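Local coordinates for abhydrolase domain-containing protein (Exiguobacterium antarcticum, PDB 5H3H) that is an esterase of the alpha/beta hydrolase fold that probably also acts as a perhydrolase, holding peracetic acid in its active site, at residues Q221-E226 with S246-F251; V230-E233 with R239-V242; T3-V8 with I82-L87; D55-G60 with A75-E80. One frame throughout, in Å; residues are numbered along the deposited sequence.

Contact 1 of 4, residues Q221-E226 with S246-F251; sequences QVCPFE and SGHGMF. With F50 (ethaneperoxoic acid), chain D.
The imidazole of H248 has V222 over one face and the bound peracetic acid at its edge. V222 CB sits 3.7 Å from the centroid of the H248 ring, 13° off the normal, a CH-pi contact almost over the ring centre. Its methyl CG1 reaches H248 NE2 at 3.6 Å, and CG2 lies over the CD2 side. C223 SG approaches the same ring obliquely, 3.9 Å from H248 CE1. In the plane, NE2 of H248 donates to OXT of the ligand at 2.8 Å, a nearly straight bond of 175°. Having CG anti to the backbone N (chi1 -169°) directs the H248 ring across V222 towards the ligand. On the ring's other nitrogen, ND1 bonds to D220, whose second carboxylate oxygen takes the backbone N-H groups of V222 and C223; together with S96 this is consistent with a Ser-His-Asp triad. A leucine in place of H248 would probably leave both the ligand's OXT and the D220 carboxylate without their imidazole partner. Where the two backbones approach, one water accepts from Q221 N at 3.1 Å and H248 N at 3.0 Å, bridging the loops. These loops lead into helices 225-234 and 250-253, while F160 and I163 of helix 153-164 pack on V222 and F164 meets the H248 ring edge-to-face.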
loop_
_atom_site.group_PDB
_atom_site.type_symbol
_atom_site.label_atom_id
_atom_site.label_comp_id
_atom_site.label_asym_id
_atom_site.label_seq_id
_atom_site.Cartn_x
_atom_site.Cartn_y
_atom_site.Cartn_z
ATOM N N GLN B 221 31.528 2.393 -6.659
ATOM C CA GLN B 221 31.812 1.330 -7.595
ATOM C C GLN B 221 30.829 0.185 -7.403
ATOM O O GLN B 221 30.763 -0.732 -8.198
ATOM C CB GLN B 221 33.261 0.844 -7.412
ATOM C CG GLN B 221 34.272 1.985 -7.437
ATOM C CD GLN B 221 35.731 1.549 -7.491
ATOM O OE1 GLN B 221 36.059 0.389 -7.315
ATOM N NE2 GLN B 221 36.610 2.490 -7.734
ATOM N N VAL B 222 30.086 0.213 -6.305
ATOM C CA VAL B 222 29.171 -0.865 -5.965
ATOM C C VAL B 222 27.764 -0.647 -6.593
ATOM O O VAL B 222 27.245 -1.535 -7.284
ATOM C CB VAL B 222 29.078 -0.968 -4.432
ATOM C CG1 VAL B 222 28.046 -2.002 -4.041
ATOM C CG2 VAL B 222 30.445 -1.349 -3.846
ATOM N N CYS B 223 27.168 0.509 -6.242
ATOM C CA CYS B 223 25.994 1.076 -6.833
ATOM C C CYS B 223 26.407 2.355 -7.570
ATOM O O CYS B 223 26.623 3.407 -6.984
ATOM C CB CYS B 223 24.954 1.428 -5.772
ATOM S SG CYS B 223 24.303 -0.012 -4.949
ATOM N N PRO B 224 26.488 2.281 -8.882
ATOM C CA PRO B 224 26.983 3.426 -9.591
ATOM C C PRO B 224 26.073 4.664 -9.463
ATOM O O PRO B 224 24.789 4.589 -9.367
ATOM C CB PRO B 224 27.081 2.955 -11.059
ATOM C CG PRO B 224 26.625 1.562 -11.110
ATOM C CD PRO B 224 26.230 1.102 -9.731
ATOM N N PHE B 225 26.725 5.798 -9.471
ATOM C CA PHE B 225 26.009 7.052 -9.340
ATOM C C PHE B 225 24.810 7.207 -10.281
ATOM O O PHE B 225 23.802 7.865 -9.886
ATOM C CB PHE B 225 26.949 8.209 -9.508
ATOM C CG PHE B 225 26.294 9.519 -9.253
ATOM C CD1 PHE B 225 26.070 9.949 -7.948
ATOM C CD2 PHE B 225 25.872 10.331 -10.314
ATOM C CE1 PHE B 225 25.436 11.171 -7.707
ATOM C CE2 PHE B 225 25.257 11.574 -10.071
ATOM C CZ PHE B 225 25.009 11.967 -8.771
ATOM N N GLU B 226 24.898 6.607 -11.493
ATOM C CA GLU B 226 23.775 6.580 -12.426
ATOM C C GLU B 226 22.450 6.061 -11.791
ATOM O O GLU B 226 21.349 6.553 -12.146
ATOM C CB GLU B 226 24.104 5.815 -13.704
ATOM C CG GLU B 226 25.118 6.526 -14.598
ATOM C CD GLU B 226 26.558 6.079 -14.411
ATOM O OE1 GLU B 226 26.942 5.593 -13.315
ATOM O OE2 GLU B 226 27.318 6.210 -15.397
ATOM N N SER B 246 33.029 10.640 -2.058
ATOM C CA SER B 246 32.676 9.356 -1.479
ATOM C C SER B 246 32.439 8.297 -2.502
ATOM O O SER B 246 31.899 8.559 -3.567
ATOM C CB SER B 246 31.382 9.466 -0.644
ATOM O OG SER B 246 31.574 10.388 0.397
ATOM N N GLY B 247 32.802 7.091 -2.123
ATOM C CA GLY B 247 32.391 5.909 -2.792
ATOM C C GLY B 247 31.056 5.465 -2.201
ATOM O O GLY B 247 30.193 6.274 -1.770
ATOM N N HIS B 248 30.916 4.169 -2.152
ATOM C CA HIS B 248 29.702 3.544 -1.640
ATOM C C HIS B 248 29.547 3.900 -0.167
ATOM O O HIS B 248 28.537 4.471 0.227
ATOM C CB HIS B 248 29.821 2.074 -1.839
ATOM C CG HIS B 248 28.557 1.319 -1.613
ATOM N ND1 HIS B 248 27.354 1.734 -2.127
ATOM C CD2 HIS B 248 28.323 0.131 -1.008
ATOM C CE1 HIS B 248 26.424 0.846 -1.834
ATOM N NE2 HIS B 248 26.986 -0.162 -1.190
ATOM N N GLY B 249 30.610 3.728 0.582
ATOM C CA GLY B 249 30.573 3.942 2.015
ATOM C C GLY B 249 30.671 5.369 2.427
ATOM O O GLY B 249 31.590 5.723 3.145
ATOM N N MET B 250 29.705 6.217 2.023
ATOM C CA MET B 250 29.792 7.622 2.422
ATOM C C MET B 250 29.779 7.856 3.906
ATOM O O MET B 250 30.244 8.890 4.394
ATOM C CB MET B 250 28.765 8.498 1.759
ATOM C CG MET B 250 27.324 8.088 1.788
ATOM S SD MET B 250 26.469 8.636 0.247
ATOM C CE MET B 250 25.562 7.115 0.190
ATOM N N PHE B 251 29.184 6.913 4.627
ATOM C CA PHE B 251 29.036 7.061 6.079
ATOM C C PHE B 251 30.386 7.103 6.808
ATOM O O PHE B 251 30.434 7.556 7.955
ATOM C CB PHE B 251 28.098 6.000 6.608
ATOM C CG PHE B 251 28.565 4.611 6.352
ATOM C CD1 PHE B 251 29.432 3.988 7.232
ATOM C CD2 PHE B 251 28.093 3.911 5.252
ATOM C CE1 PHE B 251 29.899 2.678 7.003
ATOM C CE2 PHE B 251 28.555 2.624 5.013
ATOM C CZ PHE B 251 29.418 2.002 5.905
HETATM C C F50 D . 24.797 -3.447 -0.960
HETATM O OX1 F50 D . 26.239 -2.586 0.972
HETATM O O F50 D . 23.810 -3.662 -0.288
HETATM O OXT F50 D . 25.814 -2.545 -0.394
HETATM C CH3 F50 D . 24.952 -4.078 -2.316
HETATM O O HOH W 1 32.921 2.696 -3.909
#

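Contact 2 of 4, residues V230-E233 with R239-V242; sequences VMHE and RLEV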
loop_
_atom_site.group_PDB
_atom_site.type_symbol
_atom_site.label_atom_id
_atom_site.label_comp_id
_atom_site.label_asym_id
_atom_site.label_seq_id
_atom_site.Cartn_x
_atom_site.Cartn_y
_atom_site.Cartn_z
ATOM N N VAL B 230 18.646 7.975 -11.840
ATOM C CA VAL B 230 17.415 7.309 -12.208
ATOM C C VAL B 230 16.360 7.481 -11.106
ATOM O O VAL B 230 15.191 7.824 -11.379
ATOM C CB VAL B 230 17.658 5.859 -12.580
ATOM C CG1 VAL B 230 16.348 5.069 -12.679
ATOM C CG2 VAL B 230 18.381 5.812 -13.920
ATOM N N MET B 231 16.794 7.334 -9.869
ATOM C CA MET B 231 15.881 7.477 -8.751
ATOM C C MET B 231 15.321 8.870 -8.646
ATOM O O MET B 231 14.139 9.008 -8.383
ATOM C CB MET B 231 16.552 7.106 -7.446
ATOM C CG MET B 231 16.694 5.624 -7.259
ATOM S SD MET B 231 17.456 5.187 -5.648
ATOM C CE MET B 231 19.189 5.588 -5.898
ATOM N N HIS B 232 16.184 9.878 -8.830
ATOM C CA HIS B 232 15.831 11.301 -8.741
ATOM C C HIS B 232 14.816 11.697 -9.845
ATOM O O HIS B 232 13.968 12.576 -9.632
ATOM C CB HIS B 232 17.120 12.164 -8.819
ATOM C CG HIS B 232 16.940 13.627 -8.499
ATOM N ND1 HIS B 232 17.494 14.631 -9.262
ATOM C CD2 HIS B 232 16.340 14.251 -7.460
ATOM C CE1 HIS B 232 17.202 15.806 -8.735
ATOM N NE2 HIS B 232 16.491 15.600 -7.646
ATOM N N GLU B 233 14.923 11.078 -11.013
ATOM C CA GLU B 233 14.023 11.395 -12.096
ATOM C C GLU B 233 12.632 10.829 -11.830
ATOM O O GLU B 233 11.641 11.491 -12.149
ATOM C CB GLU B 233 14.551 10.910 -13.460
ATOM C CG GLU B 233 15.424 11.956 -14.130
ATOM C CD GLU B 233 15.559 11.739 -15.616
ATOM O OE1 GLU B 233 15.279 12.679 -16.407
ATOM O OE2 GLU B 233 15.951 10.612 -15.980
ATOM N N ARG B 239 14.801 15.034 -3.476
ATOM C CA ARG B 239 16.029 15.852 -3.548
ATOM C C ARG B 239 17.240 14.953 -3.717
ATOM O O ARG B 239 17.226 13.813 -3.287
ATOM C CB ARG B 239 16.225 16.663 -2.282
ATOM C CG ARG B 239 15.019 17.532 -1.922
ATOM C CD ARG B 239 15.291 18.482 -0.757
ATOM N NE ARG B 239 14.474 19.702 -0.869
ATOM C CZ ARG B 239 13.194 19.830 -0.498
ATOM N NH1 ARG B 239 12.532 18.807 0.047
ATOM N NH2 ARG B 239 12.562 21.001 -0.673
ATOM N N LEU B 240 18.300 15.471 -4.312
ATOM C CA LEU B 240 19.533 14.688 -4.495
ATOM C C LEU B 240 20.702 15.430 -3.890
ATOM O O LEU B 240 20.973 16.556 -4.297
ATOM C CB LEU B 240 19.798 14.501 -5.980
ATOM C CG LEU B 240 21.177 13.955 -6.373
ATOM C CD1 LEU B 240 21.352 12.565 -5.750
ATOM C CD2 LEU B 240 21.351 13.924 -7.888
ATOM N N GLU B 241 21.403 14.811 -2.930
ATOM C CA GLU B 241 22.678 15.341 -2.440
ATOM C C GLU B 241 23.847 14.437 -2.851
ATOM O O GLU B 241 23.953 13.311 -2.394
ATOM C CB GLU B 241 22.684 15.530 -0.919
ATOM C CG GLU B 241 22.314 16.956 -0.453
ATOM C CD GLU B 241 23.382 18.063 -0.636
ATOM O OE1 GLU B 241 24.604 17.842 -0.438
ATOM O OE2 GLU B 241 22.982 19.200 -0.945
ATOM N N VAL B 242 24.754 14.983 -3.651
ATOM C CA VAL B 242 25.855 14.258 -4.245
ATOM C C VAL B 242 27.008 14.354 -3.251
ATOM O O VAL B 242 27.397 15.433 -2.824
ATOM C CB VAL B 242 26.260 14.899 -5.597
ATOM C CG1 VAL B 242 27.394 14.134 -6.286
ATOM C CG2 VAL B 242 25.049 14.987 -6.543
#
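H232 lays one face of its imidazole against L240, overlapping mainly the CB methylene. L240 CB stands 3.7 Å from the centroid of the H232 ring and only 7° off its normal, so this CH-pi contact is nearly central. The ring atoms are accordingly at similar distances: H232 CD2 is 3.8 Å from L240 CB, and H232 CE1 is 4.0 Å from the same carbon. The leucine runs roughly perpendicular to the histidine side chain, and the CD2 methyl of L240 comes only to the ND1 side of the H232 ring, at 4.2 Å. The imidazole also reaches over the strand backbone, where H232 CD2 lies 3.9 Å from the carbonyl carbon of R239 in an oblique approach.

The side-chain torsion of H232 explains this reach. Its CG is anti to the backbone N (chi1 -170°), which carries the ring out from the helix and across to the strand. No hydrogen bond joins the two segments, so contact between them is by van der Waals and CH-pi packing near the protein surface. R239, by contrast, directs its CB away from the helix.

On the strand side, R239 and E241 make backbone hydrogen bonds to strand 211-217, and L240 also packs on I214 of that strand; from the helix, M231 reaches the same isoleucine. Helix 225-234 thus packs against the sheet by its outermost strand 239-243, as the connecting helix of a right-handed beta-alpha-beta crossover, strand 211-217, helix 225-234, strand 239-243, the unit that builds the parallel part of alpha/beta hydrolase sheets.

Contact 3 of 4, residues T3-V8 with I82-L87; sequences TFIQAV and IQQLKL
Two torsions bring I5 and Q84 together: CG2 of I5 is anti to its backbone N, and Q84 has CG anti to its carbonyl carbon (chi1 -63°) with an extended chain beyond. In this alpha/beta hydrolase fold the contact lays the end of helix 71-85 against strand 4-6, an outermost strand of the sheet. The I5 and Q84 side chains run antiparallel alongside one another, and the amide end of Q84 lies beside the CG2 methyl of I5, with I5 CG2 3.8 Å from Q84 CD. That same amide ends next to the backbone of Q6, whereas the Q6 amide points off from the helix.

A thinner apolar contact lies nearby, where I5 CD1 comes within 4.3 Å of L85 CD2. Both side chains also meet strand 12-18, I5 packing on V15 and L85 on D17, so the helix, the edge strand and its neighbour come together here. I5 further pairs with I13 through the backbone, while E80, one turn earlier in the helix, touches the I5 side chain.

The helix closes in a Schellman motif with K86 at positive phi. L87 N bonds back to I82 O at 3.1 Å, and K86 N makes a weak bond to Q83 O. The lysine's side chain folds back to the same carbonyl: K86 NZ donates to Q83 O at 2.6 Å, from 36° above the carbonyl plane.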
loop_
_atom_site.group_PDB
_atom_site.type_symbol
_atom_site.label_atom_id
_atom_site.label_comp_id
_atom_site.label_asym_id
_atom_site.label_seq_id
_atom_site.Cartn_x
_atom_site.Cartn_y
_atom_site.Cartn_z
ATOM N N THR B 3 15.150 -6.123 22.201
ATOM C CA THR B 3 15.348 -7.379 21.466
ATOM C C THR B 3 14.547 -7.567 20.139
ATOM O O THR B 3 14.798 -6.847 19.147
ATOM C CB THR B 3 15.139 -8.587 22.433
ATOM O OG1 THR B 3 13.995 -8.357 23.268
ATOM C CG2 THR B 3 16.388 -8.866 23.298
ATOM N N PHE B 4 13.608 -8.523 20.120
ATOM C CA PHE B 4 13.279 -9.285 18.903
ATOM C C PHE B 4 11.834 -9.135 18.447
ATOM O O PHE B 4 10.902 -9.073 19.272
ATOM C CB PHE B 4 13.579 -10.784 19.101
ATOM C CG PHE B 4 15.059 -11.121 19.082
ATOM C CD1 PHE B 4 15.706 -11.425 17.893
ATOM C CD2 PHE B 4 15.809 -11.137 20.259
ATOM C CE1 PHE B 4 17.037 -11.726 17.877
ATOM C CE2 PHE B 4 17.167 -11.447 20.248
ATOM C CZ PHE B 4 17.772 -11.741 19.052
ATOM N N ILE B 5 11.654 -9.088 17.130
ATOM C CA ILE B 5 10.364 -8.914 16.533
ATOM C C ILE B 5 10.042 -10.192 15.806
ATOM O O ILE B 5 10.916 -10.757 15.186
ATOM C CB ILE B 5 10.367 -7.715 15.552
ATOM C CG1 ILE B 5 10.101 -6.426 16.313
ATOM C CG2 ILE B 5 9.293 -7.870 14.469
ATOM C CD1 ILE B 5 11.063 -6.140 17.448
ATOM N N GLN B 6 8.781 -10.626 15.847
ATOM C CA GLN B 6 8.374 -11.809 15.094
ATOM C C GLN B 6 7.958 -11.467 13.652
ATOM O O GLN B 6 7.024 -10.707 13.470
ATOM C CB GLN B 6 7.215 -12.512 15.783
ATOM C CG GLN B 6 7.100 -13.930 15.276
ATOM C CD GLN B 6 5.865 -14.627 15.756
ATOM O OE1 GLN B 6 4.773 -14.385 15.238
ATOM N NE2 GLN B 6 6.028 -15.516 16.718
ATOM N N ALA B 7 8.627 -12.061 12.663
ATOM C CA ALA B 7 8.203 -11.967 11.243
ATOM C C ALA B 7 6.960 -12.809 10.990
ATOM O O ALA B 7 6.506 -13.576 11.868
ATOM C CB ALA B 7 9.326 -12.432 10.327
ATOM N N VAL B 8 6.413 -12.713 9.791
ATOM C CA VAL B 8 5.175 -13.485 9.485
ATOM C C VAL B 8 5.399 -14.971 9.592
ATOM O O VAL B 8 4.561 -15.692 10.174
ATOM C CB VAL B 8 4.585 -13.065 8.126
ATOM C CG1 VAL B 8 3.468 -13.986 7.624
ATOM C CG2 VAL B 8 4.100 -11.601 8.263
ATOM N N ILE B 82 7.826 -2.063 12.431
ATOM C CA ILE B 82 7.100 -0.797 12.608
ATOM C C ILE B 82 5.744 -1.055 13.324
ATOM O O ILE B 82 5.445 -0.361 14.293
ATOM C CB ILE B 82 6.959 -0.097 11.235
ATOM C CG1 ILE B 82 8.300 0.600 10.909
ATOM C CG2 ILE B 82 5.826 0.919 11.173
ATOM C CD1 ILE B 82 8.437 1.060 9.478
ATOM N N GLN B 83 4.987 -2.064 12.860
ATOM C CA GLN B 83 3.655 -2.399 13.437
ATOM C C GLN B 83 3.773 -2.854 14.876
ATOM O O GLN B 83 3.090 -2.302 15.747
ATOM C CB GLN B 83 2.922 -3.467 12.607
ATOM C CG GLN B 83 2.237 -2.889 11.391
ATOM C CD GLN B 83 1.235 -3.834 10.751
ATOM O OE1 GLN B 83 1.200 -5.039 11.040
ATOM N NE2 GLN B 83 0.407 -3.283 9.865
ATOM N N GLN B 84 4.664 -3.803 15.162
ATOM C CA GLN B 84 4.881 -4.287 16.579
ATOM C C GLN B 84 5.533 -3.295 17.531
ATOM O O GLN B 84 5.290 -3.341 18.734
ATOM C CB GLN B 84 5.684 -5.584 16.606
ATOM C CG GLN B 84 4.913 -6.670 15.908
ATOM C CD GLN B 84 5.674 -7.949 15.714
ATOM O OE1 GLN B 84 5.528 -8.573 14.664
ATOM N NE2 GLN B 84 6.438 -8.377 16.726
ATOM N N LEU B 85 6.384 -2.391 17.042
ATOM C CA LEU B 85 6.906 -1.334 17.917
ATOM C C LEU B 85 5.976 -0.097 17.872
ATOM O O LEU B 85 6.239 0.886 18.564
ATOM C CB LEU B 85 8.317 -0.913 17.505
ATOM C CG LEU B 85 9.451 -1.943 17.655
ATOM C CD1 LEU B 85 10.731 -1.292 17.135
ATOM C CD2 LEU B 85 9.637 -2.387 19.103
ATOM N N LYS B 86 4.928 -0.136 17.049
ATOM C CA LYS B 86 3.858 0.892 17.038
ATOM C C LYS B 86 4.427 2.288 16.767
ATOM O O LYS B 86 4.186 3.240 17.500
ATOM C CB LYS B 86 3.046 0.834 18.351
ATOM C CG LYS B 86 2.171 -0.423 18.479
ATOM C CD LYS B 86 0.761 -0.190 17.923
ATOM C CE LYS B 86 0.071 -1.475 17.496
ATOM N NZ LYS B 86 0.504 -1.908 16.126
ATOM N N LEU B 87 5.243 2.357 15.703
ATOM C CA LEU B 87 5.904 3.562 15.326
ATOM C C LEU B 87 5.037 4.286 14.312
ATOM O O LEU B 87 4.426 3.670 13.449
ATOM C CB LEU B 87 7.260 3.227 14.669
ATOM C CG LEU B 87 8.313 2.455 15.450
ATOM C CD1 LEU B 87 9.558 2.309 14.543
ATOM C CD2 LEU B 87 8.634 3.196 16.736
#

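Contact 4 of 4, residues D55-G60 with A75-E80; sequences DYRGYG and ASDINE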
loop_
_atom_site.group_PDB
_atom_site.type_symbol
_atom_site.label_atom_id
_atom_site.label_comp_id
_atom_site.label_asym_id
_atom_site.label_seq_id
_atom_site.Cartn_x
_atom_site.Cartn_y
_atom_site.Cartn_z
ATOM N N ASP B 55 18.387 -5.420 12.243
ATOM C CA ASP B 55 19.281 -6.438 11.605
ATOM C C ASP B 55 18.349 -7.296 10.836
ATOM O O ASP B 55 17.462 -7.880 11.470
ATOM C CB ASP B 55 20.019 -7.311 12.632
ATOM C CG ASP B 55 21.126 -6.581 13.405
ATOM O OD1 ASP B 55 21.521 -5.439 13.056
ATOM O OD2 ASP B 55 21.641 -7.182 14.362
ATOM N N TYR B 56 18.484 -7.408 9.519
ATOM C CA TYR B 56 17.599 -8.270 8.769
ATOM C C TYR B 56 17.813 -9.696 9.205
ATOM O O TYR B 56 18.892 -10.065 9.750
ATOM C CB TYR B 56 17.786 -8.235 7.249
ATOM C CG TYR B 56 17.899 -6.902 6.653
ATOM C CD1 TYR B 56 16.862 -5.985 6.711
ATOM C CD2 TYR B 56 19.023 -6.576 5.921
ATOM C CE1 TYR B 56 16.998 -4.712 6.132
ATOM C CE2 TYR B 56 19.160 -5.348 5.338
ATOM C CZ TYR B 56 18.169 -4.401 5.455
ATOM O OH TYR B 56 18.431 -3.201 4.850
ATOM N N ARG B 57 16.820 -10.514 8.891
ATOM C CA ARG B 57 17.037 -11.939 8.937
ATOM C C ARG B 57 18.345 -12.263 8.198
ATOM O O ARG B 57 18.614 -11.735 7.137
ATOM C CB ARG B 57 15.920 -12.764 8.337
ATOM C CG ARG B 57 15.519 -12.492 6.930
ATOM C CD ARG B 57 14.452 -13.507 6.529
ATOM N NE ARG B 57 13.112 -13.167 6.992
ATOM C CZ ARG B 57 12.065 -14.000 6.951
ATOM N NH1 ARG B 57 10.856 -13.570 7.369
ATOM N NH2 ARG B 57 12.202 -15.257 6.525
ATOM N N GLY B 58 19.104 -13.150 8.794
ATOM C CA GLY B 58 20.369 -13.587 8.208
ATOM C C GLY B 58 21.584 -12.792 8.702
ATOM O O GLY B 58 22.699 -13.189 8.380
ATOM N N TYR B 59 21.383 -11.654 9.405
ATOM C CA TYR B 59 22.479 -10.729 9.705
ATOM C C TYR B 59 22.502 -10.421 11.143
ATOM O O TYR B 59 21.479 -10.601 11.821
ATOM C CB TYR B 59 22.347 -9.439 8.917
ATOM C CG TYR B 59 22.379 -9.740 7.442
ATOM C CD1 TYR B 59 21.234 -10.149 6.786
ATOM C CD2 TYR B 59 23.559 -9.717 6.731
ATOM C CE1 TYR B 59 21.244 -10.508 5.456
ATOM C CE2 TYR B 59 23.578 -10.046 5.389
ATOM C CZ TYR B 59 22.463 -10.433 4.752
ATOM O OH TYR B 59 22.528 -10.733 3.424
ATOM N N GLY B 60 23.685 -9.992 11.637
ATOM C CA GLY B 60 23.752 -9.402 12.964
ATOM C C GLY B 60 23.246 -10.416 13.982
ATOM O O GLY B 60 23.631 -11.553 13.929
ATOM N N ALA B 75 10.682 -6.726 3.194
ATOM C CA ALA B 75 9.797 -5.594 3.377
ATOM C C ALA B 75 8.682 -5.950 4.368
ATOM O O ALA B 75 8.322 -5.114 5.217
ATOM C CB ALA B 75 9.211 -5.146 2.060
ATOM N N SER B 76 8.194 -7.193 4.294
ATOM C CA SER B 76 7.218 -7.702 5.307
ATOM C C SER B 76 7.812 -7.665 6.703
ATOM O O SER B 76 7.114 -7.292 7.658
ATOM C CB SER B 76 6.717 -9.102 4.976
ATOM O OG SER B 76 5.802 -9.502 5.971
ATOM N N ASP B 77 9.113 -8.006 6.823
ATOM C CA ASP B 77 9.779 -7.952 8.145
ATOM C C ASP B 77 9.836 -6.546 8.624
ATOM O O ASP B 77 9.620 -6.279 9.782
ATOM C CB ASP B 77 11.199 -8.548 8.200
ATOM C CG ASP B 77 11.256 -10.071 7.873
ATOM O OD1 ASP B 77 10.231 -10.775 7.953
ATOM O OD2 ASP B 77 12.349 -10.582 7.508
ATOM N N ILE B 78 10.118 -5.605 7.728
ATOM C CA ILE B 78 10.119 -4.201 8.162
ATOM C C ILE B 78 8.704 -3.772 8.642
ATOM O O ILE B 78 8.614 -3.072 9.626
ATOM C CB ILE B 78 10.624 -3.248 7.093
ATOM C CG1 ILE B 78 12.074 -3.666 6.693
ATOM C CG2 ILE B 78 10.546 -1.799 7.564
ATOM C CD1 ILE B 78 13.007 -4.005 7.832
ATOM N N ASN B 79 7.676 -4.229 7.952
ATOM C CA ASN B 79 6.289 -3.943 8.357
ATOM C C ASN B 79 6.054 -4.431 9.742
ATOM O O ASN B 79 5.558 -3.689 10.571
ATOM C CB ASN B 79 5.268 -4.542 7.400
ATOM C CG ASN B 79 3.818 -4.235 7.814
ATOM O OD1 ASN B 79 3.374 -3.066 7.837
ATOM N ND2 ASN B 79 3.090 -5.279 8.180
ATOM N N GLU B 80 6.507 -5.646 10.041
ATOM C CA GLU B 80 6.436 -6.135 11.397
ATOM C C GLU B 80 7.181 -5.284 12.424
ATOM O O GLU B 80 6.660 -5.015 13.482
ATOM C CB GLU B 80 6.828 -7.627 11.483
ATOM C CG GLU B 80 5.925 -8.494 10.632
ATOM C CD GLU B 80 4.462 -8.362 11.044
ATOM O OE1 GLU B 80 4.214 -8.328 12.296
ATOM O OE2 GLU B 80 3.610 -8.312 10.118
HETATM O O HOH W 2 14.476 -9.015 7.577
#
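Charge pairing dominates the meeting of R57 and D77, which form a side-on, two-point salt bridge. R57 NE donates to D77 OD2 at 2.7 Å and R57 NH1 to D77 OD1 at 2.9 Å, each nitrogen meeting the syn lone pair of its own oxygen. The guanidinium and carboxylate planes are just 6° apart, and both bonds are fairly straight (160° and 165°). A bend at chi3 turns the guanidinium edge towards the helix. Its remaining nitrogen, NH2, pairs with D9 and with the carbonyl of T67, so the group's rotation is fixed from several directions. A methionine in place of R57 would probably leave the buried carboxylate of D77, and D9 as well, without their cationic mate.

Hydrogen bonding through water adds a further link: one water donates to D77 OD2 at 2.6 Å and accepts from R57 N at 3.1 Å, so OD2 takes a second donor besides NE.

Apolar contact is lighter, with I78 CD1 near the plane of the Y56 ring at its edge, 4.4 Å from Y56 CE1; the phenol OH bonds to the carbonyl of H28. Y56 to Y59 form a type II turn, in which G58 has positive phi.

The turn lies between strand 50-54 and helix 71-85, where Y56 also packs on M97 and I101 of helix 97-109, and both R57 and D77 touch I13 of strand 12-18.

Overall arrangement
From the N terminus, contact 3 opens first, joining strand 4-6 to the end of helix 71-85 and closing a loop of more than seventy residues. Contact 4 falls within that loop and uses the same helix about two turns earlier; the two touch, with A7 and V8 lying on D77, R57 and S76. Much later, contact 1 brings together the loops before helices 225-234 and 250-253, enclosing contact 2, which ties helix 225-234 to strand 239-243. These also touch, through F225 on L240 and V242. The pairs follow in series without crossing, contacts 1 and 3 lying on opposite sides of the chain's centre, their own centres about 31 Å apart.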